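Local structure of ATP12 ATPase (Paracoccus denitrificans, 2R31) at residues G182-V185 with R189-A192; D100-R105 with P122-A127; L169-T174 with R228-F233; A88-L93 with A156-L161; P134-H139 with P145-V150. The protein is probably a chaperone of the ATP12 family that assists assembly of the F1 part of ATP synthase. One frame throughout, in Å; residues are numbered along the deposited sequence.

How the interactions relate
Interactions 1, 3 and 4 lie in the helical part, whereas interactions 2 and 5 lie beside the small parallel sheet. Interaction 3 lies about 2 Å from the chain's centre and meets interaction 1, centres about 9 Å apart, where Glu231 OE2 takes a probable hydrogen bond from Ala192 N at 2.8 Å. Interaction 1 reaches interaction 2 through Ala184, which packs on Leu123 and Trp126. Interactions 2 and 5, centres about 10 Å apart, are joined where strand 104-105 pairs with strand 138-139, Arg105 N giving a probable hydrogen bond to Thr138 O at 2.8 Å. Arg105 and His139 lie near a bound Tris, probably from crystallisation. Interaction 4 touches interaction 3 through Leu93 and His170.

Interaction 1 (G182-V185 with R189-A192); sequences GLAV and RIDA
Ala184 and Val185, on the last turn of helix 179-186, meet Arg189 and Ile190 of the short loop that turns the chain into the next helix. The tight part is polar at its heart. Ala184 O accepts two backbone N-H groups: Arg189 N at 2.8 Å, in the carbonyl plane but with a bent N-H...O angle of 133°, and Ile190 N at 3.2 Å, a straighter bond arriving from above that plane. One carbonyl thus receives two successive amides of the loop as it leaves the helix. Beside this pair, Ala184 CB rests against Ile190 CG1 at 3.7 Å, and the small methyl lets the loop come close. Ile190 holds CG1 between its backbone N and carbonyl carbon (chi1 63°), which brings that branch over Ala184 CB and within 4.0 Å of Val185 CG2; the valine and isoleucine side chains cross at about a right angle. Val185 CA also points its hydrogen at Ile190 O, a CA-H...O contact of 3.3 Å.

The looser side is wetter. A water donates to both Val185 O and Ile190 O, bridging the two backbones where no N-H bond joins them. Arg189 sends its guanidinium away from the helix, as suits a partly exposed long charged residue. Asp191, at the N-cap of helix 192-199, caps a backbone N of its first turn, and its OD1 also bonds to Thr194 OG1. Around this turn, helix 110-130 packs on Ala184 and Arg189, helix 214-236 brings Glu231 against Val185, and Ala195 of helix 192-199 touches both Val185 and Ile190.

Interaction 2 (D100-R105 with P122-A127); sequences DLLSYR and PLIDWA
Leu102 and Arg105 face Leu123 and Ile124 of helix 110-130, and no hydrogen bond joins the two segments. In the conformer described, the Leu102 side chain points at the helix and crosses that of Leu123 obliquely, its CD1 3.7 Å from Leu123 CB. Nearer the backbone of the same leucine, CB meets Ile124 CD1 at 3.8 Å. Leucine and isoleucine suit these places because each can lay a terminal methyl against the CB of its partner. Arg105 and Ile124 run past each other in opposite directions, and Ile124 CG1 lies at the guanidinium edge, near its plane, 3.8 Å from Arg105 NH2.

A bend at chi2 (-64°) folds the arginine back over its own segment, where NE and NH2 approach Leu102 O side-on. The NE bond is 2.9 Å and fairly straight, at 165°; the NH2 bond is longer and more bent. Arg105 NH1 makes a salt bridge to Asp121, so the flat group is fixed by both a carbonyl and a carboxylate. A methionine at Arg105 would probably leave Leu102 O without its two donors and Asp121 without this salt-bridge partner. Asp100 orders the start of the turn: its OD1 accepts Leu102 N at 2.9 Å, forming an Asx turn. The contact lies within a beta-alpha-beta unit, in which helix 110-130 connects parallel strands 104-105 and 138-139.

Interaction 3 (L169-T174 with R228-F233); sequences LHDLVT and RDSERF
In the centre of the helical bundle, helices 163-174 and 214-236 cross in a roughly antiparallel sense, with local axes 8.4 Å apart at an angle of 145°, and Asp171 and Leu172 meet Ser230. The small serine suits this near point, where the CA atoms of Asp171 and Ser230 lie 6.7 Å apart. Leu172 CG packs on Ser230 CB at 3.8 Å, giving the crossing its apolar half; Val185 and Ile186 of helix 179-186 also touch the same leucine.

The polar half works through water. Asp171 CB lies 3.5 Å from Ser230 OG; with CG anti to the carbonyl carbon (chi1 -70°), the carboxylate is carried to where OD2 meets a water. One water accepts from Asp171 N and donates to Ser230 OG; another donates to Asp171 OD2 at 2.7 Å and accepts from Ser230 OG at 3.1 Å. In this antiparallel helix pair the hydroxyl therefore joins two water bridges, besides a weak bond to Ala226 O of its own helix. Asp171 OD1 accepts from His170 ND1 at 2.9 Å, which turns the imidazole edge toward the carboxylate. An alanine at Asp171 is likely to cost the second water its acceptor and leave the His170 ring without the partner that fixes its rotation.

Interaction 4 (A88-L93 with A156-L161); sequences AVAAML and AEVASL
Val158 sets its CG1 methyl against the backbone and side chain of Ala90, the nearest approach being 3.5 Å to Ala90 O. The same methyl lies 4.1 Å from Ala90 CB and equally far from Leu93 CB, so one branch of the valine sits over a single turn of helix 86-95. The torsion accounts for this: CG1 is anti to the backbone N of Val158 (chi1 175°), while CG2 takes the position beside that N. Ala90 CB reaches on to Ala159 CA at 4.2 Å. Alanine suits both places, being small enough for the backbones to approach until the CA atoms of Ala90 and Ala159 are 5.4 Å apart. No hydrogen bond crosses between the segments, and the contact is wholly one of van der Waals packing.

It joins helix 86-95 to the later part of helix 148-159, two elements of the helical bundle separated in sequence by the beta-alpha-beta unit. Ser160 OG donates to Glu157 O at 2.7 Å, back along its own segment.

Farther out, Leu166 of helix 163-174 touches both Val158 and Val89, and Leu179 of helix 179-186 also packs on Val158. Glu157, on another side of its helix, makes a salt bridge to Arg187. Leu161 turns inward beyond Ser160 to meet Leu169 and Ile186.

Interaction 5 (P134-H139 with P145-V150); sequences PLRITH and PQDPVV
Pro145 begins the contact by offering its carbonyl to Arg136, whose NH1 donates to Pro145 O at 2.8 Å; the oxygen lies at the guanidinium edge, although the donor stands above the carbonyl plane. Arg136 is long enough to get there because its chain runs extended from CG to NE.

Gln146 comes next and uses both ends of its amide. Its OE1 accepts Arg136 N at 2.8 Å on a lone pair in the carbonyl plane, and NE2 donates to Arg136 O at 2.9 Å. Glutamine suits this place, since one side chain can satisfy both the N-H and the C=O of a single residue, as a neighbouring strand would. The bend at chi2 (-57°) brings the amide back to Arg136, just before strand 138-139 of the parallel sheet. A water also donates to Gln146 OE1 and Pro134 O and accepts from Asp147 N.

Asp147 N lies over one face of the Arg136 guanidinium. As N-cap of helix 148-159, Asp147 receives Val149 N on OD1 at 3.0 Å. In the first turn of that helix, Val150 sets CG2 3.8 Å from Pro134 CD and CG1 3.9 Å from Leu135 CD2.

Interaction 1 (G182-V185 with R189-A192)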
# COMPACT_ATOMS: atom_id res chain seq x y z
N GLY A 182 0.56 -3.10 -7.48
CA GLY A 182 -0.19 -2.17 -6.66
C GLY A 182 -1.47 -1.68 -7.33
O GLY A 182 -2.54 -1.64 -6.71
N LEU A 183 -1.36 -1.31 -8.61
CA LEU A 183 -2.54 -0.89 -9.35
C LEU A 183 -3.55 -2.03 -9.47
O LEU A 183 -4.76 -1.80 -9.40
CB LEU A 183 -2.19 -0.35 -10.74
CG LEU A 183 -1.40 0.97 -10.74
CD1 LEU A 183 -0.99 1.32 -12.15
CD2 LEU A 183 -2.17 2.09 -10.11
N ALA A 184 -3.08 -3.27 -9.65
CA ALA A 184 -4.01 -4.39 -9.77
C ALA A 184 -4.79 -4.59 -8.50
O ALA A 184 -5.97 -5.00 -8.56
CB ALA A 184 -3.24 -5.64 -10.16
N VAL A 185 -4.22 -4.30 -7.34
CA VAL A 185 -4.96 -4.40 -6.08
C VAL A 185 -6.01 -3.28 -6.04
O VAL A 185 -7.20 -3.52 -5.80
CB VAL A 185 -4.04 -4.38 -4.86
CG1 VAL A 185 -4.88 -4.29 -3.58
CG2 VAL A 185 -3.15 -5.61 -4.85
N ARG A 189 -8.29 -6.13 -9.72
CA ARG A 189 -7.88 -7.28 -10.53
C ARG A 189 -7.36 -8.43 -9.67
O ARG A 189 -7.57 -9.61 -10.04
CB ARG A 189 -6.88 -6.83 -11.57
CG ARG A 189 -6.23 -7.96 -12.40
CD ARG A 189 -7.21 -8.79 -13.18
NE ARG A 189 -6.55 -9.83 -13.95
CZ ARG A 189 -6.06 -10.96 -13.45
NH1 ARG A 189 -6.20 -11.19 -12.16
NH2 ARG A 189 -5.44 -11.84 -14.26
N ILE A 190 -6.67 -8.13 -8.59
CA ILE A 190 -6.20 -9.11 -7.61
C ILE A 190 -6.39 -8.52 -6.22
O ILE A 190 -6.55 -7.30 -6.10
CB ILE A 190 -4.74 -9.55 -7.82
CG1 ILE A 190 -3.78 -8.34 -7.64
CG2 ILE A 190 -4.56 -10.27 -9.13
CD1 ILE A 190 -2.32 -8.62 -7.90
N ASP A 191 -6.34 -9.36 -5.19
CA ASP A 191 -6.31 -8.87 -3.82
C ASP A 191 -4.85 -8.84 -3.32
O ASP A 191 -3.91 -9.28 -3.98
CB ASP A 191 -7.23 -9.71 -2.94
CG ASP A 191 -6.84 -11.14 -2.79
OD1 ASP A 191 -5.75 -11.56 -3.21
OD2 ASP A 191 -7.68 -11.89 -2.19
N ALA A 192 -4.69 -8.27 -2.13
CA ALA A 192 -3.34 -8.10 -1.58
C ALA A 192 -2.67 -9.44 -1.31
O ALA A 192 -1.46 -9.55 -1.59
CB ALA A 192 -3.37 -7.21 -0.34
O HOH W 1 -8.69 -5.68 -5.08

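Interaction 2 (D100-R105 with P122-A127)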
# COMPACT_ATOMS: atom_id res chain seq x y z
N ASP A 100 9.71 -2.10 -12.76
CA ASP A 100 8.69 -2.95 -12.20
C ASP A 100 9.20 -4.37 -12.02
O ASP A 100 9.73 -4.96 -12.97
CB ASP A 100 7.42 -2.93 -13.10
CG ASP A 100 6.19 -3.36 -12.34
OD1 ASP A 100 6.10 -4.57 -11.97
OD2 ASP A 100 5.34 -2.47 -12.09
N LEU A 101 8.96 -4.96 -10.84
CA LEU A 101 9.27 -6.37 -10.60
C LEU A 101 8.86 -7.26 -11.78
O LEU A 101 9.57 -8.20 -12.14
CB LEU A 101 8.51 -6.81 -9.34
CG LEU A 101 8.80 -8.21 -8.84
CD1 LEU A 101 10.15 -8.26 -8.10
CD2 LEU A 101 7.68 -8.69 -7.90
N LEU A 102 7.67 -7.01 -12.34
CA LEU A 102 7.10 -7.92 -13.32
C LEU A 102 7.84 -7.85 -14.66
O LEU A 102 7.64 -8.75 -15.51
CB LEU A 102 5.63 -7.67 -13.54
CG LEU A 102 4.72 -7.61 -12.33
CD1 LEU A 102 3.27 -7.69 -12.80
CD2 LEU A 102 4.99 -8.71 -11.30
N SER A 103 8.63 -6.80 -14.89
CA SER A 103 9.41 -6.64 -16.13
C SER A 103 10.75 -7.33 -16.07
O SER A 103 11.31 -7.63 -17.13
CB SER A 103 9.71 -5.15 -16.42
OG SER A 103 8.57 -4.45 -16.81
N TYR A 104 11.30 -7.59 -14.91
CA TYR A 104 12.71 -8.01 -14.76
C TYR A 104 12.76 -9.50 -14.47
O TYR A 104 12.82 -9.93 -13.29
CB TYR A 104 13.44 -7.09 -13.71
CG TYR A 104 13.65 -5.80 -14.46
CD1 TYR A 104 14.74 -5.67 -15.32
CD2 TYR A 104 12.78 -4.74 -14.37
CE1 TYR A 104 14.97 -4.53 -16.05
CE2 TYR A 104 12.97 -3.59 -15.09
CZ TYR A 104 14.08 -3.47 -15.93
OH TYR A 104 14.28 -2.30 -16.66
N ARG A 105 12.73 -10.32 -15.50
CA ARG A 105 12.65 -11.79 -15.38
C ARG A 105 14.03 -12.35 -15.14
O ARG A 105 15.04 -11.72 -15.49
CB ARG A 105 12.03 -12.38 -16.67
CG ARG A 105 10.71 -11.83 -17.16
CD ARG A 105 9.57 -12.06 -16.24
NE ARG A 105 8.31 -11.36 -16.46
CZ ARG A 105 7.28 -11.82 -17.16
NH1 ARG A 105 7.37 -12.99 -17.75
NH2 ARG A 105 6.18 -11.06 -17.23
N PRO A 122 -0.14 -12.76 -16.97
CA PRO A 122 -1.54 -12.28 -16.92
C PRO A 122 -1.65 -10.87 -16.41
O PRO A 122 -2.58 -10.14 -16.79
CB PRO A 122 -2.21 -13.29 -16.00
CG PRO A 122 -1.42 -14.56 -16.19
CD PRO A 122 -0.01 -14.07 -16.29
N LEU A 123 -0.78 -10.45 -15.50
CA LEU A 123 -0.82 -9.11 -14.95
C LEU A 123 -0.28 -8.07 -15.92
O LEU A 123 -0.82 -6.97 -16.02
CB LEU A 123 -0.11 -9.06 -13.57
CG LEU A 123 -1.22 -9.47 -12.54
CD1 LEU A 123 -1.46 -10.90 -12.47
CD2 LEU A 123 -1.65 -8.27 -11.87
N ILE A 124 0.77 -8.42 -16.65
CA ILE A 124 1.23 -7.60 -17.76
C ILE A 124 0.07 -7.42 -18.76
O ILE A 124 -0.16 -6.30 -19.25
CB ILE A 124 2.50 -8.19 -18.41
CG1 ILE A 124 3.72 -8.23 -17.45
CG2 ILE A 124 2.88 -7.51 -19.74
CD1 ILE A 124 4.23 -6.88 -17.03
N ASP A 125 -0.61 -8.49 -19.09
CA ASP A 125 -1.68 -8.43 -20.08
C ASP A 125 -2.84 -7.59 -19.57
O ASP A 125 -3.44 -6.81 -20.31
CB ASP A 125 -2.19 -9.82 -20.47
CG ASP A 125 -1.21 -10.72 -21.18
OD1 ASP A 125 -0.16 -10.22 -21.66
OD2 ASP A 125 -1.49 -11.94 -21.28
N TRP A 126 -3.16 -7.71 -18.29
CA TRP A 126 -4.20 -6.88 -17.66
C TRP A 126 -3.85 -5.41 -17.81
O TRP A 126 -4.67 -4.58 -18.22
CB TRP A 126 -4.39 -7.25 -16.18
CG TRP A 126 -5.22 -6.24 -15.49
CD1 TRP A 126 -6.59 -6.14 -15.56
CD2 TRP A 126 -4.76 -5.19 -14.65
NE1 TRP A 126 -7.00 -5.07 -14.82
CE2 TRP A 126 -5.92 -4.47 -14.24
CE3 TRP A 126 -3.50 -4.77 -14.18
CZ2 TRP A 126 -5.86 -3.36 -13.41
CZ3 TRP A 126 -3.44 -3.66 -13.36
CH2 TRP A 126 -4.60 -2.97 -12.99
N ALA A 127 -2.65 -5.00 -17.46
CA ALA A 127 -2.25 -3.61 -17.55
C ALA A 127 -2.27 -3.15 -19.00
O ALA A 127 -2.66 -2.02 -19.29
CB ALA A 127 -0.91 -3.36 -16.87

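Interaction 3 (L169-T174 with R228-F233)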
# COMPACT_ATOMS: atom_id res chain seq x y z
N LEU A 169 -2.11 3.23 -1.95
CA LEU A 169 -1.32 2.62 -3.02
C LEU A 169 0.13 2.45 -2.62
O LEU A 169 0.79 1.48 -3.03
CB LEU A 169 -1.45 3.45 -4.31
CG LEU A 169 -0.65 2.92 -5.48
CD1 LEU A 169 -1.16 1.56 -5.95
CD2 LEU A 169 -0.65 3.90 -6.65
N HIS A 170 0.67 3.42 -1.89
CA HIS A 170 2.10 3.50 -1.66
C HIS A 170 2.74 2.15 -1.33
O HIS A 170 3.64 1.71 -2.08
CB HIS A 170 2.37 4.56 -0.58
CG HIS A 170 3.81 4.82 -0.33
ND1 HIS A 170 4.60 3.96 0.40
CD2 HIS A 170 4.63 5.79 -0.73
CE1 HIS A 170 5.86 4.48 0.41
NE2 HIS A 170 5.92 5.61 -0.27
N ASP A 171 2.36 1.54 -0.23
CA ASP A 171 3.05 0.29 0.18
C ASP A 171 2.70 -0.89 -0.71
O ASP A 171 3.47 -1.85 -0.83
CB ASP A 171 2.74 -0.04 1.63
CG ASP A 171 3.38 0.88 2.63
OD1 ASP A 171 4.12 1.80 2.26
OD2 ASP A 171 3.10 0.61 3.83
N LEU A 172 1.52 -0.86 -1.36
CA LEU A 172 1.15 -1.87 -2.34
C LEU A 172 2.08 -1.87 -3.55
O LEU A 172 2.17 -2.88 -4.25
CB LEU A 172 -0.32 -1.71 -2.74
CG LEU A 172 -1.31 -1.97 -1.64
CD1 LEU A 172 -2.71 -1.47 -2.07
CD2 LEU A 172 -1.36 -3.40 -1.19
N VAL A 173 2.77 -0.75 -3.79
CA VAL A 173 3.78 -0.64 -4.82
C VAL A 173 5.17 -0.90 -4.26
O VAL A 173 5.93 -1.70 -4.78
CB VAL A 173 3.74 0.76 -5.50
CG1 VAL A 173 4.90 0.97 -6.45
CG2 VAL A 173 2.40 0.94 -6.20
N THR A 174 5.54 -0.17 -3.19
CA THR A 174 6.94 -0.19 -2.75
C THR A 174 7.34 -1.47 -2.10
O THR A 174 8.52 -1.89 -2.23
CB THR A 174 7.27 1.03 -1.84
OG1 THR A 174 6.45 0.92 -0.68
CG2 THR A 174 6.99 2.34 -2.53
N ARG A 228 -2.15 -6.02 3.50
CA ARG A 228 -3.56 -6.09 3.87
C ARG A 228 -4.03 -4.79 4.49
O ARG A 228 -5.16 -4.33 4.27
CB ARG A 228 -3.85 -7.26 4.83
CG ARG A 228 -3.74 -8.67 4.22
CD ARG A 228 -4.16 -9.71 5.27
NE ARG A 228 -3.76 -11.07 5.00
CZ ARG A 228 -4.48 -11.91 4.26
NH1 ARG A 228 -5.60 -11.36 3.76
NH2 ARG A 228 -4.16 -13.18 3.97
N ASP A 229 -3.18 -4.17 5.31
CA ASP A 229 -3.55 -2.88 5.94
C ASP A 229 -3.71 -1.79 4.88
O ASP A 229 -4.64 -1.00 4.96
CB ASP A 229 -2.52 -2.51 6.98
CG ASP A 229 -2.63 -3.25 8.32
OD1 ASP A 229 -3.73 -3.77 8.63
OD2 ASP A 229 -1.59 -3.28 9.05
N SER A 230 -2.82 -1.75 3.88
CA SER A 230 -2.98 -0.76 2.83
C SER A 230 -4.21 -0.98 1.99
O SER A 230 -4.92 -0.03 1.62
CB SER A 230 -1.71 -0.75 1.95
OG SER A 230 -0.58 -0.27 2.60
N GLU A 231 -4.50 -2.24 1.66
CA GLU A 231 -5.71 -2.59 0.93
C GLU A 231 -6.95 -2.18 1.69
O GLU A 231 -7.91 -1.65 1.11
CB GLU A 231 -5.66 -4.10 0.65
CG GLU A 231 -6.89 -4.69 0.01
CD GLU A 231 -6.72 -6.21 -0.10
OE1 GLU A 231 -6.47 -6.90 0.96
OE2 GLU A 231 -6.81 -6.75 -1.19
N ARG A 232 -6.97 -2.43 3.00
CA ARG A 232 -8.12 -2.02 3.84
C ARG A 232 -8.31 -0.51 3.78
O ARG A 232 -9.43 -0.01 3.69
CB ARG A 232 -7.86 -2.52 5.27
CG ARG A 232 -8.93 -2.16 6.26
CD ARG A 232 -10.31 -2.71 5.92
NE ARG A 232 -11.18 -2.61 7.08
CZ ARG A 232 -12.49 -2.72 7.02
NH1 ARG A 232 -13.10 -2.95 5.86
NH2 ARG A 232 -13.20 -2.61 8.15
N PHE A 233 -7.20 0.25 3.89
CA PHE A 233 -7.28 1.70 3.83
C PHE A 233 -7.81 2.15 2.48
O PHE A 233 -8.63 3.10 2.42
CB PHE A 233 -5.88 2.27 4.12
CG PHE A 233 -5.85 3.74 4.45
CD1 PHE A 233 -6.33 4.19 5.65
CD2 PHE A 233 -5.34 4.70 3.59
CE1 PHE A 233 -6.28 5.51 6.04
CE2 PHE A 233 -5.26 6.04 3.98
CZ PHE A 233 -5.71 6.41 5.19
O HOH W 2 0.43 2.29 1.86
O HOH W 3 1.18 -0.77 5.05

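Interaction 4 (A88-L93 with A156-L161)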
# COMPACT_ATOMS: atom_id res chain seq x y z
N ALA A 88 4.94 15.00 -5.81
CA ALA A 88 6.15 14.24 -5.73
C ALA A 88 5.92 12.74 -5.51
O ALA A 88 6.53 11.91 -6.14
CB ALA A 88 7.09 14.77 -4.64
N VAL A 89 5.01 12.44 -4.56
CA VAL A 89 4.74 11.03 -4.26
C VAL A 89 4.12 10.34 -5.47
O VAL A 89 4.47 9.20 -5.80
CB VAL A 89 3.84 10.91 -3.01
CG1 VAL A 89 3.43 9.45 -2.77
CG2 VAL A 89 4.56 11.42 -1.75
N ALA A 90 3.19 11.03 -6.14
CA ALA A 90 2.57 10.45 -7.32
C ALA A 90 3.60 10.15 -8.41
O ALA A 90 3.55 9.10 -9.07
CB ALA A 90 1.47 11.35 -7.85
N ALA A 91 4.54 11.07 -8.63
CA ALA A 91 5.57 10.85 -9.66
C ALA A 91 6.46 9.68 -9.27
O ALA A 91 6.81 8.83 -10.09
CB ALA A 91 6.37 12.10 -9.85
N MET A 92 6.83 9.61 -7.98
CA MET A 92 7.69 8.54 -7.51
C MET A 92 7.04 7.17 -7.68
O MET A 92 7.67 6.21 -8.13
CB MET A 92 8.04 8.85 -6.03
CG MET A 92 8.92 7.81 -5.36
SD MET A 92 8.09 6.37 -4.73
CE MET A 92 7.18 7.08 -3.40
N LEU A 93 5.76 7.07 -7.32
CA LEU A 93 5.07 5.78 -7.46
C LEU A 93 4.89 5.45 -8.93
O LEU A 93 5.08 4.30 -9.38
CB LEU A 93 3.77 5.77 -6.69
CG LEU A 93 3.90 5.81 -5.18
CD1 LEU A 93 2.54 5.98 -4.54
CD2 LEU A 93 4.62 4.57 -4.65
N ALA A 156 -0.02 9.03 -15.32
CA ALA A 156 -1.34 9.65 -15.28
C ALA A 156 -2.29 8.85 -14.41
O ALA A 156 -3.12 9.44 -13.70
CB ALA A 156 -1.88 9.81 -16.70
N GLU A 157 -2.22 7.54 -14.47
CA GLU A 157 -3.07 6.69 -13.66
C GLU A 157 -2.85 6.98 -12.19
O GLU A 157 -3.81 7.16 -11.42
CB GLU A 157 -2.81 5.21 -13.99
CG GLU A 157 -3.74 4.29 -13.27
CD GLU A 157 -5.16 4.28 -13.81
OE1 GLU A 157 -5.41 4.75 -14.92
OE2 GLU A 157 -6.05 3.77 -13.08
N VAL A 158 -1.61 7.04 -11.75
CA VAL A 158 -1.30 7.31 -10.34
C VAL A 158 -1.73 8.72 -9.93
O VAL A 158 -2.29 8.94 -8.86
CB VAL A 158 0.19 7.05 -10.05
CG1 VAL A 158 0.54 7.44 -8.64
CG2 VAL A 158 0.53 5.58 -10.29
N ALA A 159 -1.47 9.69 -10.80
CA ALA A 159 -1.79 11.10 -10.48
C ALA A 159 -3.26 11.34 -10.45
O ALA A 159 -3.69 12.38 -9.90
CB ALA A 159 -1.09 12.00 -11.50
N SER A 160 -4.09 10.45 -10.97
CA SER A 160 -5.53 10.59 -10.94
C SER A 160 -6.14 10.23 -9.58
O SER A 160 -7.36 10.43 -9.41
CB SER A 160 -6.18 9.69 -12.04
OG SER A 160 -6.22 8.31 -11.69
N LEU A 161 -5.37 9.66 -8.68
CA LEU A 161 -5.89 9.22 -7.38
C LEU A 161 -6.12 10.42 -6.47
O LEU A 161 -5.47 11.44 -6.57
CB LEU A 161 -4.89 8.28 -6.74
CG LEU A 161 -4.72 6.97 -7.51
CD1 LEU A 161 -3.61 6.14 -6.87
CD2 LEU A 161 -5.99 6.19 -7.56

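Interaction 5 (P134-H139 with P145-V150)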
# COMPACT_ATOMS: atom_id res chain seq x y z
N PRO A 134 1.02 -1.37 -21.87
CA PRO A 134 1.80 -2.61 -22.11
C PRO A 134 3.25 -2.41 -21.73
O PRO A 134 4.05 -1.68 -22.39
CB PRO A 134 1.63 -2.86 -23.64
CG PRO A 134 1.41 -1.49 -24.21
CD PRO A 134 0.56 -0.81 -23.16
N LEU A 135 3.70 -3.13 -20.69
CA LEU A 135 5.10 -3.08 -20.33
C LEU A 135 5.90 -4.10 -21.14
O LEU A 135 5.43 -5.17 -21.45
CB LEU A 135 5.32 -3.46 -18.87
CG LEU A 135 4.85 -2.46 -17.84
CD1 LEU A 135 5.18 -2.94 -16.44
CD2 LEU A 135 5.50 -1.07 -18.08
N ARG A 136 7.13 -3.70 -21.40
CA ARG A 136 8.12 -4.60 -21.97
C ARG A 136 8.78 -5.37 -20.84
O ARG A 136 8.98 -4.82 -19.74
CB ARG A 136 9.13 -3.77 -22.76
CG ARG A 136 8.54 -2.98 -23.95
CD ARG A 136 9.57 -2.03 -24.53
NE ARG A 136 8.98 -1.27 -25.66
CZ ARG A 136 9.51 -0.13 -26.08
NH1 ARG A 136 10.60 0.36 -25.48
NH2 ARG A 136 8.95 0.51 -27.11
N ILE A 137 9.09 -6.63 -21.14
CA ILE A 137 9.83 -7.49 -20.19
C ILE A 137 11.23 -7.78 -20.73
O ILE A 137 11.52 -7.60 -21.89
CB ILE A 137 9.05 -8.77 -19.81
CG1 ILE A 137 9.17 -9.78 -20.96
CG2 ILE A 137 7.62 -8.42 -19.38
CD1 ILE A 137 8.60 -11.16 -20.67
N THR A 138 12.09 -8.20 -19.83
CA THR A 138 13.41 -8.65 -20.20
C THR A 138 13.84 -9.71 -19.24
O THR A 138 13.17 -9.96 -18.23
CB THR A 138 14.41 -7.44 -20.22
OG1 THR A 138 15.59 -7.92 -20.88
CG2 THR A 138 14.68 -6.85 -18.84
N HIS A 139 15.01 -10.30 -19.49
CA HIS A 139 15.60 -11.45 -18.86
C HIS A 139 17.04 -11.10 -18.43
O HIS A 139 17.90 -10.61 -19.17
CB HIS A 139 15.52 -12.71 -19.73
CG HIS A 139 14.16 -12.99 -20.25
ND1 HIS A 139 13.64 -12.38 -21.36
CD2 HIS A 139 13.17 -13.80 -19.81
CE1 HIS A 139 12.41 -12.80 -21.59
NE2 HIS A 139 12.06 -13.67 -20.68
N PRO A 145 14.29 -0.53 -22.28
CA PRO A 145 13.57 0.67 -21.79
C PRO A 145 12.08 0.49 -22.03
O PRO A 145 11.68 -0.22 -22.96
CB PRO A 145 14.15 1.78 -22.65
CG PRO A 145 14.38 1.10 -23.96
CD PRO A 145 14.80 -0.34 -23.62
N GLN A 146 11.26 1.18 -21.27
CA GLN A 146 9.82 1.21 -21.53
C GLN A 146 9.49 2.28 -22.57
O GLN A 146 10.19 3.28 -22.72
CB GLN A 146 9.07 1.46 -20.23
CG GLN A 146 9.32 0.37 -19.19
CD GLN A 146 8.97 -1.03 -19.66
OE1 GLN A 146 8.00 -1.24 -20.41
NE2 GLN A 146 9.72 -2.03 -19.22
N ASP A 147 8.39 2.07 -23.26
CA ASP A 147 7.85 3.06 -24.19
C ASP A 147 7.54 4.33 -23.41
O ASP A 147 6.81 4.27 -22.42
CB ASP A 147 6.59 2.50 -24.84
CG ASP A 147 5.92 3.39 -25.85
OD1 ASP A 147 6.20 4.58 -25.98
OD2 ASP A 147 5.04 2.84 -26.53
N PRO A 148 8.03 5.52 -23.82
CA PRO A 148 7.68 6.76 -23.12
C PRO A 148 6.20 7.00 -22.97
O PRO A 148 5.75 7.61 -22.00
CB PRO A 148 8.32 7.82 -24.06
CG PRO A 148 9.40 7.16 -24.82
CD PRO A 148 8.98 5.74 -24.96
N VAL A 149 5.39 6.56 -23.94
CA VAL A 149 3.96 6.72 -23.84
C VAL A 149 3.35 5.84 -22.74
O VAL A 149 2.44 6.26 -22.04
CB VAL A 149 3.30 6.43 -25.19
CG1 VAL A 149 1.79 6.32 -25.11
CG2 VAL A 149 3.69 7.55 -26.18
N VAL A 150 3.90 4.64 -22.56
CA VAL A 150 3.43 3.76 -21.48
C VAL A 150 3.79 4.35 -20.14
O VAL A 150 3.01 4.34 -19.19
CB VAL A 150 3.98 2.35 -21.68
CG1 VAL A 150 3.72 1.46 -20.44
CG2 VAL A 150 3.35 1.73 -22.93
O HOH W 4 6.59 -0.01 -22.39